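Local atomic coordinates of cyclic nucleotide-binding protein (Brucella abortus biovar 1, PDB entry 5D1I), a protein that is of unknown function but has a cyclic nucleotide-binding domain fold and may belong to a family of DNA-binding transcription regulators. Residues 15-20 against 60-65; 40-45 against 113-118. One frame throughout, in Å; residues are numbered along the deposited sequence.

Contact 1: residues 15-20 against 60-65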
# COMPACT_ATOMS: atom_id res chain seq x y z
N ILE A 15 3.55 -8.00 10.85
CA ILE A 15 3.82 -6.61 11.20
C ILE A 15 4.63 -5.91 10.10
O ILE A 15 4.29 -4.80 9.70
CB ILE A 15 4.56 -6.51 12.54
CG1 ILE A 15 3.64 -6.95 13.68
CG2 ILE A 15 5.07 -5.09 12.77
CD1 ILE A 15 4.28 -6.90 15.04
N ARG A 16 5.68 -6.56 9.62
CA ARG A 16 6.51 -5.97 8.57
C ARG A 16 5.69 -5.71 7.31
O ARG A 16 5.78 -4.64 6.71
CB ARG A 16 7.70 -6.87 8.23
CG ARG A 16 8.70 -6.19 7.29
CD ARG A 16 9.58 -7.19 6.55
NE ARG A 16 8.80 -8.15 5.78
CZ ARG A 16 8.26 -7.90 4.59
NH1 ARG A 16 8.39 -6.71 4.02
NH2 ARG A 16 7.57 -8.85 3.96
N ILE A 17 4.88 -6.70 6.92
CA ILE A 17 4.06 -6.58 5.72
C ILE A 17 3.05 -5.45 5.86
O ILE A 17 2.92 -4.61 4.96
CB ILE A 17 3.31 -7.90 5.41
CG1 ILE A 17 4.29 -8.97 4.95
CG2 ILE A 17 2.27 -7.68 4.34
CD1 ILE A 17 3.62 -10.27 4.57
N LEU A 18 2.34 -5.42 6.98
CA LEU A 18 1.33 -4.40 7.23
C LEU A 18 1.95 -3.00 7.25
O LEU A 18 1.30 -2.02 6.90
CB LEU A 18 0.60 -4.66 8.54
CG LEU A 18 -0.32 -5.89 8.57
CD1 LEU A 18 -0.80 -6.14 9.98
CD2 LEU A 18 -1.50 -5.71 7.63
N GLY A 19 3.21 -2.93 7.66
CA GLY A 19 3.92 -1.66 7.76
C GLY A 19 4.28 -1.04 6.42
O GLY A 19 4.70 0.12 6.37
N THR A 20 4.14 -1.79 5.34
CA THR A 20 4.42 -1.26 4.00
C THR A 20 3.17 -0.65 3.37
O THR A 20 3.25 0.07 2.38
CB THR A 20 4.96 -2.35 3.06
OG1 THR A 20 3.97 -3.38 2.91
CG2 THR A 20 6.24 -2.95 3.62
N ALA A 60 -10.32 -4.99 3.82
CA ALA A 60 -9.20 -5.08 2.90
C ALA A 60 -8.48 -6.40 3.11
O ALA A 60 -8.45 -6.95 4.21
CB ALA A 60 -8.24 -3.91 3.10
N TYR A 61 -7.89 -6.90 2.03
CA TYR A 61 -7.10 -8.13 2.07
C TYR A 61 -5.67 -7.82 1.69
O TYR A 61 -5.42 -7.17 0.68
CB TYR A 61 -7.68 -9.18 1.13
CG TYR A 61 -9.10 -9.60 1.42
CD1 TYR A 61 -9.36 -10.65 2.29
CD2 TYR A 61 -10.18 -8.95 0.83
CE1 TYR A 61 -10.66 -11.04 2.57
CE2 TYR A 61 -11.48 -9.34 1.10
CZ TYR A 61 -11.71 -10.38 1.97
OH TYR A 61 -13.00 -10.78 2.25
N ILE A 62 -4.72 -8.30 2.49
CA ILE A 62 -3.32 -8.16 2.14
C ILE A 62 -2.75 -9.55 1.90
O ILE A 62 -2.91 -10.44 2.74
CB ILE A 62 -2.51 -7.44 3.25
CG1 ILE A 62 -3.02 -6.02 3.46
CG2 ILE A 62 -1.04 -7.41 2.90
CD1 ILE A 62 -4.15 -5.90 4.47
N ILE A 63 -2.11 -9.73 0.76
CA ILE A 63 -1.53 -11.03 0.41
C ILE A 63 -0.23 -11.26 1.16
O ILE A 63 0.66 -10.41 1.15
CB ILE A 63 -1.27 -11.15 -1.09
CG1 ILE A 63 -2.56 -10.97 -1.88
CG2 ILE A 63 -0.64 -12.51 -1.42
CD1 ILE A 63 -2.37 -11.02 -3.38
N VAL A 64 -0.12 -12.41 1.81
CA VAL A 64 1.11 -12.82 2.48
C VAL A 64 1.89 -13.76 1.58
O VAL A 64 3.04 -13.49 1.23
CB VAL A 64 0.82 -13.51 3.82
CG1 VAL A 64 2.12 -14.00 4.46
CG2 VAL A 64 0.10 -12.56 4.76
N THR A 65 1.27 -14.87 1.20
CA THR A 65 1.86 -15.79 0.23
C THR A 65 0.83 -16.17 -0.82
O THR A 65 -0.37 -16.22 -0.53
CB THR A 65 2.41 -17.07 0.89
OG1 THR A 65 1.35 -17.77 1.55
CG2 THR A 65 3.50 -16.73 1.90

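Contact 2: residues 40-45 against 113-118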
# COMPACT_ATOMS: atom_id res chain seq x y z
N GLU A 40 -7.71 -11.00 10.52
CA GLU A 40 -8.12 -12.39 10.34
C GLU A 40 -7.29 -13.04 9.24
O GLU A 40 -7.13 -12.48 8.16
CB GLU A 40 -9.61 -12.47 10.00
CG GLU A 40 -10.17 -13.88 9.93
CD GLU A 40 -11.59 -13.93 9.39
OE1 GLU A 40 -12.28 -14.95 9.62
OE2 GLU A 40 -12.01 -12.96 8.74
N ARG A 41 -6.76 -14.23 9.53
CA ARG A 41 -5.97 -14.98 8.55
C ARG A 41 -6.85 -15.93 7.75
O ARG A 41 -7.61 -16.71 8.33
CB ARG A 41 -4.86 -15.77 9.25
CG ARG A 41 -3.67 -14.95 9.69
CD ARG A 41 -2.64 -14.85 8.58
NE ARG A 41 -1.29 -14.65 9.10
CZ ARG A 41 -0.20 -14.69 8.35
NH1 ARG A 41 -0.29 -14.94 7.05
NH2 ARG A 41 1.00 -14.51 8.90
N LEU A 42 -6.74 -15.88 6.43
CA LEU A 42 -7.53 -16.76 5.58
C LEU A 42 -6.65 -17.54 4.62
O LEU A 42 -5.75 -16.98 3.99
CB LEU A 42 -8.56 -15.96 4.78
CG LEU A 42 -9.70 -15.30 5.56
CD1 LEU A 42 -10.57 -14.48 4.62
CD2 LEU A 42 -10.52 -16.35 6.28
N VAL A 43 -6.90 -18.84 4.51
CA VAL A 43 -6.21 -19.66 3.52
C VAL A 43 -7.15 -19.91 2.34
O VAL A 43 -8.21 -20.51 2.50
CB VAL A 43 -5.73 -20.99 4.10
CG1 VAL A 43 -5.18 -21.88 3.00
CG2 VAL A 43 -4.67 -20.74 5.17
N LEU A 44 -6.75 -19.44 1.16
CA LEU A 44 -7.56 -19.54 -0.03
C LEU A 44 -7.06 -20.66 -0.93
O LEU A 44 -5.91 -20.64 -1.37
CB LEU A 44 -7.56 -18.22 -0.81
CG LEU A 44 -7.81 -16.94 -0.02
CD1 LEU A 44 -7.66 -15.72 -0.92
CD2 LEU A 44 -9.18 -16.96 0.64
N ARG A 45 -7.92 -21.63 -1.21
CA ARG A 45 -7.57 -22.68 -2.16
C ARG A 45 -7.49 -22.11 -3.57
O ARG A 45 -8.08 -21.07 -3.86
CB ARG A 45 -8.60 -23.82 -2.10
CG ARG A 45 -8.67 -24.51 -0.75
CD ARG A 45 -9.70 -25.64 -0.75
NE ARG A 45 -9.85 -26.24 0.58
CZ ARG A 45 -9.12 -27.25 1.03
NH1 ARG A 45 -8.18 -27.79 0.26
NH2 ARG A 45 -9.32 -27.73 2.25
N VAL A 113 -3.98 -14.78 2.95
CA VAL A 113 -4.22 -13.35 3.04
C VAL A 113 -4.53 -12.92 4.46
O VAL A 113 -5.01 -13.71 5.28
CB VAL A 113 -5.37 -12.90 2.12
CG1 VAL A 113 -5.04 -13.16 0.65
CG2 VAL A 113 -6.67 -13.59 2.51
N ILE A 114 -4.25 -11.66 4.75
CA ILE A 114 -4.62 -11.03 6.00
C ILE A 114 -5.85 -10.16 5.75
O ILE A 114 -5.81 -9.28 4.89
CB ILE A 114 -3.47 -10.17 6.56
CG1 ILE A 114 -2.37 -11.07 7.12
CG2 ILE A 114 -3.98 -9.21 7.61
CD1 ILE A 114 -1.11 -10.31 7.48
N ARG A 115 -6.94 -10.41 6.46
CA ARG A 115 -8.14 -9.61 6.28
C ARG A 115 -8.28 -8.55 7.37
O ARG A 115 -8.33 -8.87 8.56
CB ARG A 115 -9.40 -10.48 6.27
CG ARG A 115 -10.67 -9.71 5.93
CD ARG A 115 -11.92 -10.56 6.12
NE ARG A 115 -12.27 -10.71 7.53
CZ ARG A 115 -13.15 -9.94 8.16
NH1 ARG A 115 -13.78 -8.97 7.51
NH2 ARG A 115 -13.40 -10.14 9.45
N ILE A 116 -8.35 -7.29 6.95
CA ILE A 116 -8.52 -6.19 7.88
C ILE A 116 -9.92 -5.63 7.74
O ILE A 116 -10.26 -5.07 6.70
CB ILE A 116 -7.51 -5.06 7.63
CG1 ILE A 116 -6.08 -5.60 7.58
CG2 ILE A 116 -7.63 -3.98 8.71
CD1 ILE A 116 -5.58 -6.10 8.91
N SER A 117 -10.74 -5.79 8.77
CA SER A 117 -12.07 -5.21 8.74
C SER A 117 -12.00 -3.71 8.97
O SER A 117 -11.07 -3.20 9.60
CB SER A 117 -12.97 -5.86 9.79
OG SER A 117 -12.50 -5.56 11.09
N ARG A 118 -13.00 -3.00 8.45
CA ARG A 118 -13.12 -1.58 8.72
C ARG A 118 -13.20 -1.33 10.23
O ARG A 118 -12.56 -0.42 10.75
CB ARG A 118 -14.35 -1.02 8.00
CG ARG A 118 -14.46 0.49 8.03
CD ARG A 118 -15.19 0.99 6.79
NE ARG A 118 -16.40 0.23 6.51
CZ ARG A 118 -17.00 0.19 5.32
NH1 ARG A 118 -16.50 0.87 4.30
NH2 ARG A 118 -18.11 -0.52 5.16

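Contact 1: residues 15-20 against 60-65
Ile17 and Ile62 meet methyl to methyl, CG2 to CG2 at 3.6 Å, in a buried helix-on-sheet contact that has no hydrogen bond between its two segments. It joins the short helix 11-18 to strand 56-63 of the beta roll of the cyclic nucleotide-binding domain, a member of the cupin clan. The closest approaches are between side chains, while the backbones stay well apart: the CA atoms of Ile17 and Val64 lie 7.6 Å from each other, those of Leu18 and Ile62 7.9 Å. In both isoleucines CG2 stands opposite the backbone N, and the two side chains slide past each other in opposite directions, which brings the branch methyls together.

Ile17 has a second point of contact. Its outer chain is extended (chi2 -177°), carrying CD1 to within 4.0 Å of Val64 CG1, and these two side chains cross at about a right angle. Val64 is placed there by a corner in the chain, where Val64 and Thr65 both face Glu112 of strand 111-117, forming a classic beta bulge. Leu18 approaches more loosely, with its CD2 methyl 4.1 Å from Ile62 CD1, again nearly at right angles.

Around this pair of segments, Leu18 also packs on Leu35 and Ala36 of helix 29-38 and on Phe24, so the same leucine touches the strand, the next helix and the loop between. The carbonyl oxygen of Gly19 accepts a hydrogen bond from Arg82 of the second subunit. Within segment 15-20, Ile17 O takes the backbone N of Thr20 at 3.1 Å and also the hydroxyl, Thr20 OG1, at 2.6 Å, the latter approaching in the carbonyl plane.

Contact 2: residues 40-45 against 113-118
Glu40 and Arg115 are joined through both backbone and side chains. Four main-chain hydrogen bonds, all close to straight, define the antiparallel pairing: Glu40 N to Arg115 O at 3.0 Å, Arg115 N to Glu40 O at 2.7 Å, and a reciprocal pair between Leu42 and Val113. Arg41 and Ile114 form the non-hydrogen-bonded pair between them. The segments 40-44 and 113-117 run at 140° to each other, a marked departure from strict antiparallel alignment.

The salt bridge lies on the face of Glu40, Leu42, Val113 and Arg115. Arg115 NE donates to Glu40 OE2 at 2.6 Å, nearly along the C-O axis, and NH2 adds a weak bond. OE2 sits at the guanidinium edge, tilted 22° from its plane. A bend in the arginine chain (chi3 77°) and an extended glutamate bring the groups together.

Apolar contacts continue along that face, where Leu42 CB meets Val113 CG2 at 3.8 Å and Leu44 CD1 meets Val113 CG1 at 4.0 Å. On the opposite face Ile114 CG1 lies over the guanidinium of Arg41, whose polar end is held by salt bridges to Glu112 and Asp14. Such pairing of strands distant in sequence closes the beta roll of cyclic nucleotide-binding domains.

Strand 111-117 ties the two contacts together: it pairs with strand 40-44 in contact 2 and with strand 56-63, which carries half of contact 1. The centres of contacts 1 and 2 are about 10 Å apart, and the direct joins are probable backbone hydrogen bonds, Ile62 O with Ile114 N at 2.7 Å and Ala60 O with Ile116 N at 2.8 Å. Side chains meet as well, Val64 CG2 packing 3.3 Å from Arg41 NH1. In sequence the segments alternate. The N-terminal helix packs on a sheet that is completed only near the C-terminal end. This geometry connects helix and sheet but does not by itself tie either contact to a nucleotide pocket.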